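Local coordinates for protein putative exotoxin (superantigen) (Streptococcus pyogenes, PDB 1TY0) that probably acts as a secreted superantigen toxin, engaging T-cell receptors through a surface it can also use to dimerize, and carries a zinc site, at residues 101-106 with 118-123; 127-132 with 194-199; 137-142 with 172-177; 162-167 with 199-204. One frame throughout, in Å; residues are numbered along the deposited sequence.

Contact 1: residues 101-106 with 118-123; sequences NSKIVG and LINPIK
I104 and N120 meet where the 105-110/113-119 β hairpin of the β-grasp domain frays into loop, and between them they satisfy both backbone polar atoms of I104. The carbonyl of I104 accepts from N120 N at 2.8 Å. The I104 amide is taken by a side chain instead of a backbone carbonyl: I104 N donates to N120 OD1 at 2.9 Å, an almost straight bond (171° at the hydrogen) that reaches the oxygen 27° out of its amide plane. N120 CG stands beside its own backbone N (chi1 -66°), which turns OD1 back across to the facing segment and prolongs the ladder past the last strand pair. Farther in, G106 and L118 form an antiparallel hydrogen-bonded pair, with G106 N to L118 O at 3.0 Å and L118 N to G106 O at 2.7 Å. The other edge of 105-106 is also used, since V105 pairs through its backbone with F204. Buried I104 packs through CD1, 4.2 Å from CG1 of I122, the two side chains crossing at about a right angle. At the exposed end the extended K123 chain makes a weak bond, its NZ 3.5 Å from N101 OD1.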
loop_
_atom_site.group_PDB
_atom_site.type_symbol
_atom_site.label_atom_id
_atom_site.label_comp_id
_atom_site.label_asym_id
_atom_site.label_seq_id
_atom_site.Cartn_x
_atom_site.Cartn_y
_atom_site.Cartn_z
ATOM N N ASN A 101 19.722 -13.581 8.244
ATOM C CA ASN A 101 20.479 -12.998 7.152
ATOM C C ASN A 101 20.920 -14.124 6.232
ATOM O O ASN A 101 22.111 -14.315 5.976
ATOM C CB ASN A 101 21.680 -12.226 7.699
ATOM C CG ASN A 101 21.268 -10.952 8.418
ATOM O OD1 ASN A 101 20.818 -9.990 7.793
ATOM N ND2 ASN A 101 21.407 -10.945 9.739
ATOM N N SER A 102 19.933 -14.874 5.750
ATOM C CA SER A 102 20.174 -15.995 4.857
ATOM C C SER A 102 20.182 -15.530 3.407
ATOM O O SER A 102 19.457 -14.607 3.029
ATOM C CB SER A 102 19.101 -17.065 5.053
ATOM O OG SER A 102 19.359 -18.194 4.238
ATOM N N LYS A 103 21.005 -16.185 2.598
ATOM C CA LYS A 103 21.145 -15.854 1.189
ATOM C C LYS A 103 20.026 -16.474 0.357
ATOM O O LYS A 103 19.698 -17.648 0.521
ATOM C CB LYS A 103 22.507 -16.348 0.695
ATOM C CG LYS A 103 22.857 -15.971 -0.732
ATOM C CD LYS A 103 24.250 -16.470 -1.092
ATOM C CE LYS A 103 24.670 -15.998 -2.475
ATOM N NZ LYS A 103 26.033 -16.475 -2.842
ATOM N N ILE A 104 19.432 -15.675 -0.526
ATOM C CA ILE A 104 18.364 -16.160 -1.395
ATOM C C ILE A 104 18.847 -16.088 -2.840
ATOM O O ILE A 104 19.068 -15.007 -3.382
ATOM C CB ILE A 104 17.075 -15.320 -1.234
ATOM C CG1 ILE A 104 16.564 -15.435 0.205
ATOM C CG2 ILE A 104 16.009 -15.801 -2.217
ATOM C CD1 ILE A 104 15.334 -14.593 0.499
ATOM N N VAL A 105 19.013 -17.252 -3.453
ATOM C CA VAL A 105 19.494 -17.338 -4.822
ATOM C C VAL A 105 18.456 -17.993 -5.717
ATOM O O VAL A 105 17.728 -18.887 -5.288
ATOM C CB VAL A 105 20.802 -18.160 -4.890
ATOM C CG1 VAL A 105 21.308 -18.230 -6.323
ATOM C CG2 VAL A 105 21.848 -17.534 -3.986
ATOM N N GLY A 106 18.391 -17.539 -6.963
ATOM C CA GLY A 106 17.436 -18.106 -7.894
ATOM C C GLY A 106 17.878 -17.985 -9.334
ATOM O O GLY A 106 18.836 -17.274 -9.648
ATOM N N LEU A 118 20.043 -14.918 -10.029
ATOM C CA LEU A 118 19.720 -13.786 -9.173
ATOM C C LEU A 118 20.249 -14.016 -7.769
ATOM O O LEU A 118 19.943 -15.029 -7.140
ATOM C CB LEU A 118 18.205 -13.582 -9.128
ATOM C CG LEU A 118 17.511 -13.430 -10.483
ATOM C CD1 LEU A 118 16.005 -13.389 -10.284
ATOM C CD2 LEU A 118 17.999 -12.168 -11.179
ATOM N N ILE A 119 21.048 -13.071 -7.285
ATOM C CA ILE A 119 21.615 -13.164 -5.947
ATOM C C ILE A 119 20.966 -12.121 -5.041
ATOM O O ILE A 119 21.104 -10.916 -5.256
ATOM C CB ILE A 119 23.145 -12.939 -5.966
ATOM C CG1 ILE A 119 23.804 -13.926 -6.935
ATOM C CG2 ILE A 119 23.710 -13.120 -4.563
ATOM C CD1 ILE A 119 25.304 -13.756 -7.069
ATOM N N ASN A 120 20.254 -12.599 -4.028
ATOM C CA ASN A 120 19.567 -11.729 -3.084
ATOM C C ASN A 120 18.726 -10.650 -3.758
ATOM O O ASN A 120 18.829 -9.468 -3.423
ATOM C CB ASN A 120 20.571 -11.080 -2.128
ATOM C CG ASN A 120 21.245 -12.092 -1.225
ATOM O OD1 ASN A 120 20.588 -12.972 -0.668
ATOM N ND2 ASN A 120 22.560 -11.965 -1.067
ATOM N N PRO A 121 17.890 -11.044 -4.732
ATOM C CA PRO A 121 17.036 -10.078 -5.430
ATOM C C PRO A 121 16.005 -9.537 -4.444
ATOM O O PRO A 121 15.502 -8.421 -4.590
ATOM C CB PRO A 121 16.409 -10.914 -6.541
ATOM C CG PRO A 121 16.331 -12.272 -5.937
ATOM C CD PRO A 121 17.656 -12.410 -5.233
ATOM N N ILE A 122 15.705 -10.353 -3.439
ATOM C CA ILE A 122 14.766 -9.995 -2.387
ATOM C C ILE A 122 15.379 -10.423 -1.061
ATOM O O ILE A 122 16.334 -11.201 -1.028
ATOM C CB ILE A 122 13.402 -10.713 -2.547
ATOM C CG1 ILE A 122 13.586 -12.228 -2.433
ATOM C CG2 ILE A 122 12.771 -10.334 -3.881
ATOM C CD1 ILE A 122 12.282 -12.998 -2.363
ATOM N N LYS A 123 14.839 -9.913 0.036
ATOM C CA LYS A 123 15.358 -10.285 1.338
ATOM C C LYS A 123 14.226 -10.640 2.291
ATOM O O LYS A 123 13.193 -9.968 2.335
ATOM C CB LYS A 123 16.206 -9.149 1.920
ATOM C CG LYS A 123 16.973 -9.540 3.179
ATOM C CD LYS A 123 18.036 -8.514 3.546
ATOM C CE LYS A 123 18.909 -9.014 4.691
ATOM N NZ LYS A 123 20.045 -8.094 4.975
#

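Contact 2: residues 127-132 with 194-199; sequences PIFTIQ and KTINMK
F129 and I196 form the central, hydrogen-bonded pair of a two-stranded antiparallel ribbon in the β-grasp domain, 128-130 against 195-197. Four backbone bonds hold it. F129 N to I196 O and I196 N to F129 O are both nearly straight (171° at hydrogen); M198 N to P127 O extends the ladder at one end and I131 N to K194 O, 2.9 Å, at the other, where helix 131-146 starts. T130 is the N-cap of that helix, its OG1 accepting from E133 N. Waters reinforce both ends, one joining P127 O to K199 N, the other K194 O to Q132 N.

Apolar contacts fall on two faces. On that of I128 and T195, their CG2 methyls press together at 3.3 Å, tighter than a usual carbon contact. On the opposite face, the F129 ring turns over its neighbour, CG lying between backbone N and carbonyl carbon (chi1 62°), and I196 CB sits over the ring face in a CH-π contact, 4.3 Å from the centroid. I131 CG1 adds a contact with I196 CD1. M198 SD makes an oblique Met-aromatic contact, 5.1 Å from the F129 ring centroid, and the bent chain packs M198 CE 3.5 Å from F129 CE2.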
loop_
_atom_site.group_PDB
_atom_site.type_symbol
_atom_site.label_atom_id
_atom_site.label_comp_id
_atom_site.label_asym_id
_atom_site.label_seq_id
_atom_site.Cartn_x
_atom_site.Cartn_y
_atom_site.Cartn_z
ATOM N N PRO A 127 12.926 -16.610 9.922
ATOM C CA PRO A 127 13.332 -18.006 9.711
ATOM C C PRO A 127 12.228 -18.890 9.138
ATOM O O PRO A 127 12.499 -19.939 8.551
ATOM C CB PRO A 127 13.776 -18.443 11.105
ATOM C CG PRO A 127 12.859 -17.666 11.997
ATOM C CD PRO A 127 12.892 -16.291 11.362
ATOM N N ILE A 128 10.985 -18.455 9.320
ATOM C CA ILE A 128 9.814 -19.165 8.817
ATOM C C ILE A 128 9.015 -18.082 8.105
ATOM O O ILE A 128 8.685 -17.064 8.709
ATOM C CB ILE A 128 8.975 -19.737 9.977
ATOM C CG1 ILE A 128 9.825 -20.701 10.805
ATOM C CG2 ILE A 128 7.759 -20.464 9.440
ATOM C CD1 ILE A 128 9.138 -21.180 12.061
ATOM N N PHE A 129 8.716 -18.284 6.827
ATOM C CA PHE A 129 7.989 -17.268 6.069
ATOM C C PHE A 129 6.902 -17.837 5.169
ATOM O O PHE A 129 6.918 -19.022 4.817
ATOM C CB PHE A 129 8.982 -16.446 5.233
ATOM C CG PHE A 129 9.728 -17.252 4.202
ATOM C CD1 PHE A 129 9.178 -17.476 2.948
ATOM C CD2 PHE A 129 10.972 -17.809 4.499
ATOM C CE1 PHE A 129 9.851 -18.246 1.991
ATOM C CE2 PHE A 129 11.651 -18.581 3.556
ATOM C CZ PHE A 129 11.089 -18.800 2.298
ATOM N N THR A 130 5.950 -16.990 4.794
ATOM C CA THR A 130 4.866 -17.433 3.924
ATOM C C THR A 130 5.264 -17.277 2.463
ATOM O O THR A 130 6.091 -16.430 2.113
ATOM C CB THR A 130 3.573 -16.613 4.144
ATOM O OG1 THR A 130 3.811 -15.236 3.810
ATOM C CG2 THR A 130 3.118 -16.714 5.593
ATOM N N ILE A 131 4.679 -18.105 1.609
ATOM C CA ILE A 131 4.943 -18.007 0.190
ATOM C C ILE A 131 4.393 -16.652 -0.248
ATOM O O ILE A 131 4.892 -16.055 -1.190
ATOM C CB ILE A 131 4.261 -19.158 -0.582
ATOM C CG1 ILE A 131 4.932 -20.478 -0.185
ATOM C CG2 ILE A 131 4.366 -18.925 -2.096
ATOM C CD1 ILE A 131 4.348 -21.710 -0.841
ATOM N N GLN A 132 3.375 -16.160 0.455
ATOM C CA GLN A 132 2.808 -14.858 0.124
ATOM C C GLN A 132 3.893 -13.782 0.182
ATOM O O GLN A 132 3.984 -12.941 -0.704
ATOM C CB GLN A 132 1.670 -14.491 1.093
ATOM C CG GLN A 132 1.104 -13.087 0.851
ATOM C CD GLN A 132 -0.157 -12.765 1.671
ATOM O OE1 GLN A 132 -0.778 -11.717 1.479
ATOM N NE2 GLN A 132 -0.539 -13.665 2.577
ATOM N N LYS A 194 0.312 -20.977 3.049
ATOM C CA LYS A 194 1.468 -21.830 2.775
ATOM C C LYS A 194 2.732 -21.213 3.344
ATOM O O LYS A 194 3.050 -20.052 3.088
ATOM C CB LYS A 194 1.622 -22.080 1.274
ATOM C CG LYS A 194 0.742 -23.204 0.764
ATOM C CD LYS A 194 1.096 -23.594 -0.666
ATOM C CE LYS A 194 0.305 -24.818 -1.100
ATOM N NZ LYS A 194 0.611 -25.217 -2.502
ATOM N N THR A 195 3.459 -22.022 4.101
ATOM C CA THR A 195 4.655 -21.569 4.783
ATOM C C THR A 195 5.882 -22.428 4.496
ATOM O O THR A 195 5.772 -23.636 4.268
ATOM C CB THR A 195 4.370 -21.548 6.305
ATOM O OG1 THR A 195 3.334 -20.592 6.576
ATOM C CG2 THR A 195 5.606 -21.203 7.096
ATOM N N ILE A 196 7.046 -21.787 4.517
ATOM C CA ILE A 196 8.317 -22.459 4.273
ATOM C C ILE A 196 9.328 -22.074 5.343
ATOM O O ILE A 196 9.387 -20.918 5.763
ATOM C CB ILE A 196 8.927 -22.040 2.918
ATOM C CG1 ILE A 196 7.991 -22.421 1.774
ATOM C CG2 ILE A 196 10.296 -22.699 2.738
ATOM C CD1 ILE A 196 8.477 -21.944 0.409
ATOM N N ASN A 197 10.123 -23.046 5.782
ATOM C CA ASN A 197 11.170 -22.775 6.761
ATOM C C ASN A 197 12.406 -22.465 5.923
ATOM O O ASN A 197 12.793 -23.256 5.063
ATOM C CB ASN A 197 11.440 -24.000 7.642
ATOM C CG ASN A 197 10.226 -24.425 8.440
ATOM O OD1 ASN A 197 9.610 -23.619 9.136
ATOM N ND2 ASN A 197 9.881 -25.704 8.353
ATOM N N MET A 198 13.020 -21.310 6.161
ATOM C CA MET A 198 14.189 -20.909 5.388
ATOM C C MET A 198 15.272 -21.983 5.319
ATOM O O MET A 198 15.990 -22.083 4.325
ATOM C CB MET A 198 14.782 -19.617 5.959
ATOM C CG MET A 198 15.935 -19.050 5.140
ATOM S SD MET A 198 15.480 -18.654 3.435
ATOM C CE MET A 198 14.802 -17.001 3.646
ATOM N N LYS A 199 15.387 -22.791 6.367
ATOM C CA LYS A 199 16.409 -23.833 6.392
ATOM C C LYS A 199 16.130 -24.948 5.390
ATOM O O LYS A 199 17.040 -25.694 5.018
ATOM C CB LYS A 199 16.545 -24.419 7.799
ATOM C CG LYS A 199 15.306 -25.127 8.323
ATOM C CD LYS A 199 15.588 -25.743 9.689
ATOM C CE LYS A 199 14.352 -26.394 10.288
ATOM N NZ LYS A 199 13.772 -27.441 9.402
HETATM O O HOH W 1 14.321 -22.138 9.051
HETATM O O HOH W 2 1.446 -18.128 1.655
#

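Contact 3: residues 137-142 with 172-177; sequences KIRQYL and FNLYDA
OD1 of D176 takes both terminal nitrogens of R139, but unequally. NH1 donates to OD1 at 2.9 Å and 166°, a sound salt bridge that uses the syn lone pair and leaves the oxygen only 2° out of the guanidinium plane; the bond from NH2 to the same OD1, at 3.4 Å, is weak. The carboxylate is turned 49° from the guanidinium, so the two groups do not form a flat, paired bridge. NH2 also makes a weak bond to N173 O at 3.3 Å. R139 starts out toward the 172-177 segment and stays extended from CG to NE, and NE is held by a second acid, D135, one turn back. D176 in turn bridges to K189 through OD2, and this alternation of charges probably keeps both groups ionised although R139 is buried.

CD2 of L174 sits over one guanidinium face, toward its rim, 3.8 Å from R139 NE and equally close to R139 CG, the two side chains running past each other in opposite directions. The other methyl, CD1, meets L142 CD1 at 4.1 Å. Just beside this, N173 OD1 accepts from Y175 N, an Asx turn that shapes the chain as it leaves the strand.

The contact ties the middle of helix 131-146 to the last residue of edge strand 168-173 and the loop that follows; Y18 and L14 of helix 5-18 pack on R139 and D176, while L142 also touches I206 of strand 201-209.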
loop_
_atom_site.group_PDB
_atom_site.type_symbol
_atom_site.label_atom_id
_atom_site.label_comp_id
_atom_site.label_asym_id
_atom_site.label_seq_id
_atom_site.Cartn_x
_atom_site.Cartn_y
_atom_site.Cartn_z
ATOM N N LYS A 137 7.359 -10.157 -2.874
ATOM C CA LYS A 137 8.669 -9.558 -3.092
ATOM C C LYS A 137 9.265 -9.886 -4.449
ATOM O O LYS A 137 9.810 -9.006 -5.109
ATOM C CB LYS A 137 9.625 -9.963 -1.969
ATOM C CG LYS A 137 9.214 -9.369 -0.627
ATOM C CD LYS A 137 10.197 -9.681 0.498
ATOM C CE LYS A 137 9.814 -8.877 1.739
ATOM N NZ LYS A 137 10.631 -9.216 2.936
ATOM N N ILE A 138 9.149 -11.139 -4.876
ATOM C CA ILE A 138 9.686 -11.521 -6.175
ATOM C C ILE A 138 8.903 -10.858 -7.307
ATOM O O ILE A 138 9.490 -10.421 -8.293
ATOM C CB ILE A 138 9.686 -13.054 -6.368
ATOM C CG1 ILE A 138 10.345 -13.407 -7.706
ATOM C CG2 ILE A 138 8.274 -13.589 -6.317
ATOM C CD1 ILE A 138 10.619 -14.883 -7.872
ATOM N N ARG A 139 7.583 -10.764 -7.179
ATOM C CA ARG A 139 6.816 -10.106 -8.240
ATOM C C ARG A 139 7.222 -8.643 -8.335
ATOM O O ARG A 139 7.391 -8.104 -9.431
ATOM C CB ARG A 139 5.309 -10.213 -7.991
ATOM C CG ARG A 139 4.779 -11.620 -8.180
ATOM C CD ARG A 139 3.263 -11.660 -8.224
ATOM N NE ARG A 139 2.784 -13.013 -7.963
ATOM C CZ ARG A 139 1.727 -13.570 -8.544
ATOM N NH1 ARG A 139 1.019 -12.900 -9.445
ATOM N NH2 ARG A 139 1.371 -14.798 -8.204
ATOM N N GLN A 140 7.386 -7.990 -7.188
ATOM C CA GLN A 140 7.799 -6.595 -7.197
ATOM C C GLN A 140 9.164 -6.455 -7.872
ATOM O O GLN A 140 9.386 -5.529 -8.655
ATOM C CB GLN A 140 7.854 -6.042 -5.775
ATOM C CG GLN A 140 6.587 -5.306 -5.353
ATOM C CD GLN A 140 6.327 -4.068 -6.194
ATOM O OE1 GLN A 140 7.256 -3.353 -6.567
ATOM N NE2 GLN A 140 5.056 -3.798 -6.485
ATOM N N TYR A 141 10.079 -7.372 -7.571
ATOM C CA TYR A 141 11.404 -7.329 -8.178
ATOM C C TYR A 141 11.262 -7.465 -9.689
ATOM O O TYR A 141 11.863 -6.707 -10.455
ATOM C CB TYR A 141 12.282 -8.464 -7.647
ATOM C CG TYR A 141 13.618 -8.563 -8.354
ATOM C CD1 TYR A 141 14.624 -7.624 -8.122
ATOM C CD2 TYR A 141 13.860 -9.571 -9.282
ATOM C CE1 TYR A 141 15.839 -7.685 -8.802
ATOM C CE2 TYR A 141 15.073 -9.642 -9.971
ATOM C CZ TYR A 141 16.055 -8.695 -9.725
ATOM O OH TYR A 141 17.252 -8.752 -10.411
ATOM N N LEU A 142 10.462 -8.438 -10.111
ATOM C CA LEU A 142 10.230 -8.677 -11.532
ATOM C C LEU A 142 9.513 -7.503 -12.194
ATOM O O LEU A 142 9.785 -7.173 -13.350
ATOM C CB LEU A 142 9.423 -9.965 -11.719
ATOM C CG LEU A 142 10.164 -11.251 -11.333
ATOM C CD1 LEU A 142 9.225 -12.433 -11.391
ATOM C CD2 LEU A 142 11.348 -11.458 -12.271
ATOM N N PHE A 172 3.847 -21.541 -8.936
ATOM C CA PHE A 172 2.756 -20.571 -8.960
ATOM C C PHE A 172 2.696 -19.780 -10.255
ATOM O O PHE A 172 3.716 -19.328 -10.765
ATOM C CB PHE A 172 2.919 -19.601 -7.792
ATOM C CG PHE A 172 3.020 -20.278 -6.470
ATOM C CD1 PHE A 172 1.880 -20.748 -5.829
ATOM C CD2 PHE A 172 4.261 -20.501 -5.884
ATOM C CE1 PHE A 172 1.972 -21.434 -4.629
ATOM C CE2 PHE A 172 4.363 -21.187 -4.685
ATOM C CZ PHE A 172 3.216 -21.656 -4.054
ATOM N N ASN A 173 1.485 -19.614 -10.773
ATOM C CA ASN A 173 1.255 -18.861 -11.997
ATOM C C ASN A 173 1.453 -17.376 -11.697
ATOM O O ASN A 173 0.851 -16.843 -10.766
ATOM C CB ASN A 173 -0.172 -19.129 -12.484
ATOM C CG ASN A 173 -0.534 -18.344 -13.727
ATOM O OD1 ASN A 173 0.326 -17.809 -14.421
ATOM N ND2 ASN A 173 -1.826 -18.293 -14.028
ATOM N N LEU A 174 2.304 -16.714 -12.475
ATOM C CA LEU A 174 2.577 -15.293 -12.269
ATOM C C LEU A 174 1.573 -14.384 -12.968
ATOM O O LEU A 174 1.541 -13.176 -12.732
ATOM C CB LEU A 174 3.997 -14.960 -12.742
ATOM C CG LEU A 174 5.115 -15.441 -11.812
ATOM C CD1 LEU A 174 6.465 -15.239 -12.485
ATOM C CD2 LEU A 174 5.049 -14.680 -10.492
ATOM N N TYR A 175 0.748 -14.967 -13.829
ATOM C CA TYR A 175 -0.252 -14.198 -14.555
ATOM C C TYR A 175 -1.630 -14.727 -14.173
ATOM O O TYR A 175 -2.481 -14.974 -15.028
ATOM C CB TYR A 175 0.008 -14.330 -16.059
ATOM C CG TYR A 175 1.280 -13.623 -16.481
ATOM C CD1 TYR A 175 2.521 -14.263 -16.400
ATOM C CD2 TYR A 175 1.254 -12.292 -16.879
ATOM C CE1 TYR A 175 3.706 -13.579 -16.701
ATOM C CE2 TYR A 175 2.428 -11.601 -17.186
ATOM C CZ TYR A 175 3.647 -12.247 -17.093
ATOM O OH TYR A 175 4.802 -11.547 -17.381
ATOM N N ASP A 176 -1.832 -14.875 -12.866
ATOM C CA ASP A 176 -3.074 -15.401 -12.315
ATOM C C ASP A 176 -4.189 -14.387 -12.068
ATOM O O ASP A 176 -4.516 -14.072 -10.920
ATOM C CB ASP A 176 -2.766 -16.173 -11.024
ATOM C CG ASP A 176 -2.059 -15.324 -9.974
ATOM O OD1 ASP A 176 -1.256 -14.442 -10.346
ATOM O OD2 ASP A 176 -2.299 -15.558 -8.769
ATOM N N ALA A 177 -4.781 -13.887 -13.149
ATOM C CA ALA A 177 -5.882 -12.938 -13.037
ATOM C C ALA A 177 -6.628 -12.801 -14.355
ATOM O O ALA A 177 -6.152 -13.248 -15.398
ATOM C CB ALA A 177 -5.363 -11.568 -12.604
#

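Contact 4: residues 162-167 with 199-204; sequences IAINGN and KDFSHF
A classic β bulge interrupts the antiparallel pairing of strands 157-164 and 201-209 right beside H203, one of this protein's zinc ligands together with H169 and D205, though no zinc is bound to this chain here. A163 faces two residues, S202 and H203. Its N donates to H203 O at 2.8 Å, whereas its O accepts from S202 N at 2.9 Å, so the register slips by one residue before I164 pairs with F201. Beyond the slip N165 N bonds D200 O at 2.8 Å.

On the H203 side a chi1 of 61° swings the imidazole back over A163: one ring face covers the methyl, and A163 CB lies 3.7 Å from the centroid, 24° off the normal. S202 OG stands at the ring edge, in plane, and shares a hydrogen bond of 2.8 Å with H203 ND1.

The opposite face is apolar. CG2 of I162 touches the F201 ring at its edge, 3.5 Å from CE1, and I162 CD1 reaches F204 CB at 3.4 Å. I138 of helix 131-146 packs on F204 from the core side.

For the zinc site, the chemistry suggests a histidine steadied from two directions: the alanine methyl lies against the ring face, and the serine hydroxyl would tend to limit its rotation by engaging ND1, which is consistent with NE2 being the nitrogen left for the metal.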
loop_
_atom_site.group_PDB
_atom_site.type_symbol
_atom_site.label_atom_id
_atom_site.label_comp_id
_atom_site.label_asym_id
_atom_site.label_seq_id
_atom_site.Cartn_x
_atom_site.Cartn_y
_atom_site.Cartn_z
ATOM N N ILE A 162 9.527 -22.676 -6.295
ATOM C CA ILE A 162 10.365 -22.643 -5.111
ATOM C C ILE A 162 10.815 -24.050 -4.758
ATOM O O ILE A 162 9.990 -24.926 -4.490
ATOM C CB ILE A 162 9.610 -22.043 -3.911
ATOM C CG1 ILE A 162 9.087 -20.654 -4.275
ATOM C CG2 ILE A 162 10.530 -21.967 -2.700
ATOM C CD1 ILE A 162 10.165 -19.702 -4.726
ATOM N N ALA A 163 12.127 -24.261 -4.768
ATOM C CA ALA A 163 12.688 -25.564 -4.448
ATOM C C ALA A 163 12.919 -25.709 -2.949
ATOM O O ALA A 163 13.677 -24.949 -2.346
ATOM C CB ALA A 163 13.997 -25.764 -5.200
ATOM N N ILE A 164 12.248 -26.690 -2.360
ATOM C CA ILE A 164 12.360 -26.979 -0.937
ATOM C C ILE A 164 12.986 -28.365 -0.811
ATOM O O ILE A 164 12.674 -29.260 -1.596
ATOM C CB ILE A 164 10.968 -27.001 -0.267
ATOM C CG1 ILE A 164 10.214 -25.709 -0.591
ATOM C CG2 ILE A 164 11.111 -27.198 1.232
ATOM C CD1 ILE A 164 10.907 -24.448 -0.125
ATOM N N ASN A 165 13.868 -28.541 0.168
ATOM C CA ASN A 165 14.522 -29.829 0.366
ATOM C C ASN A 165 13.472 -30.934 0.438
ATOM O O ASN A 165 12.531 -30.855 1.227
ATOM C CB ASN A 165 15.351 -29.823 1.656
ATOM C CG ASN A 165 16.394 -28.715 1.684
ATOM O OD1 ASN A 165 17.085 -28.465 0.693
ATOM N ND2 ASN A 165 16.523 -28.055 2.832
ATOM N N GLY A 166 13.636 -31.961 -0.391
ATOM C CA GLY A 166 12.690 -33.062 -0.397
ATOM C C GLY A 166 11.861 -33.143 -1.665
ATOM O O GLY A 166 10.751 -33.677 -1.654
ATOM N N ASN A 167 12.401 -32.613 -2.759
ATOM C CA ASN A 167 11.725 -32.623 -4.055
ATOM C C ASN A 167 10.414 -31.850 -4.090
ATOM O O ASN A 167 9.603 -32.038 -5.001
ATOM C CB ASN A 167 11.463 -34.059 -4.518
ATOM C CG ASN A 167 12.734 -34.798 -4.862
ATOM O OD1 ASN A 167 13.582 -34.291 -5.596
ATOM N ND2 ASN A 167 12.869 -36.013 -4.343
ATOM N N LYS A 199 15.387 -22.791 6.367
ATOM C CA LYS A 199 16.409 -23.833 6.392
ATOM C C LYS A 199 16.130 -24.948 5.390
ATOM O O LYS A 199 17.040 -25.694 5.018
ATOM C CB LYS A 199 16.545 -24.419 7.799
ATOM C CG LYS A 199 15.306 -25.127 8.323
ATOM C CD LYS A 199 15.588 -25.743 9.689
ATOM C CE LYS A 199 14.352 -26.394 10.288
ATOM N NZ LYS A 199 13.772 -27.441 9.402
ATOM N N ASP A 200 14.875 -25.058 4.958
ATOM C CA ASP A 200 14.473 -26.074 3.985
ATOM C C ASP A 200 14.482 -25.495 2.577
ATOM O O ASP A 200 14.318 -26.219 1.595
ATOM C CB ASP A 200 13.067 -26.604 4.289
ATOM C CG ASP A 200 12.977 -27.288 5.636
ATOM O OD1 ASP A 200 13.925 -28.019 5.998
ATOM O OD2 ASP A 200 11.953 -27.104 6.328
ATOM N N PHE A 201 14.670 -24.183 2.490
ATOM C CA PHE A 201 14.697 -23.488 1.207
ATOM C C PHE A 201 16.015 -23.711 0.471
ATOM O O PHE A 201 17.089 -23.469 1.021
ATOM C CB PHE A 201 14.487 -21.991 1.432
ATOM C CG PHE A 201 14.564 -21.174 0.179
ATOM C CD1 PHE A 201 13.532 -21.206 -0.751
ATOM C CD2 PHE A 201 15.674 -20.380 -0.076
ATOM C CE1 PHE A 201 13.605 -20.452 -1.924
ATOM C CE2 PHE A 201 15.758 -19.624 -1.244
ATOM C CZ PHE A 201 14.722 -19.660 -2.169
ATOM N N SER A 202 15.932 -24.167 -0.776
ATOM C CA SER A 202 17.133 -24.410 -1.572
ATOM C C SER A 202 17.410 -23.253 -2.523
ATOM O O SER A 202 18.476 -22.643 -2.483
ATOM C CB SER A 202 16.987 -25.700 -2.375
ATOM O OG SER A 202 18.090 -25.863 -3.247
ATOM N N HIS A 203 16.439 -22.964 -3.381
ATOM C CA HIS A 203 16.553 -21.881 -4.349
ATOM C C HIS A 203 15.210 -21.723 -5.035
ATOM O O HIS A 203 14.252 -22.422 -4.709
ATOM C CB HIS A 203 17.618 -22.203 -5.401
ATOM C CG HIS A 203 17.321 -23.433 -6.201
ATOM N ND1 HIS A 203 17.449 -24.705 -5.686
ATOM C CD2 HIS A 203 16.867 -23.585 -7.468
ATOM C CE1 HIS A 203 17.086 -25.587 -6.600
ATOM N NE2 HIS A 203 16.728 -24.934 -7.690
ATOM N N PHE A 204 15.137 -20.804 -5.986
ATOM C CA PHE A 204 13.900 -20.596 -6.714
ATOM C C PHE A 204 14.209 -20.451 -8.194
ATOM O O PHE A 204 15.357 -20.239 -8.589
ATOM C CB PHE A 204 13.168 -19.351 -6.193
ATOM C CG PHE A 204 13.806 -18.052 -6.590
ATOM C CD1 PHE A 204 13.490 -17.448 -7.799
ATOM C CD2 PHE A 204 14.725 -17.429 -5.750
ATOM C CE1 PHE A 204 14.077 -16.236 -8.169
ATOM C CE2 PHE A 204 15.317 -16.220 -6.106
ATOM C CZ PHE A 204 14.993 -15.621 -7.319
#

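In the fold
Contacts 1 and 4 belong to the same five-stranded sheet: strands 105-110 and 201-209 are neighbours, and F204 packs against G106 and L118. Both are mainly backbone ladders, one finished by an asparagine side chain, the other broken by a bulge at the zinc ligand. Contact 2 is a separate small ribbon, also held by backbone bonds, but joined to contact 4 through I196 on I162 and I164, and to contact 1 through M198 on I104. These three are partly buried; contact 3 is buried and relies on charged side chains with leucine packing. Helix 131-146 begins in contact 2 and continues into contact 3, and I131 of the one packs on F172 of the other.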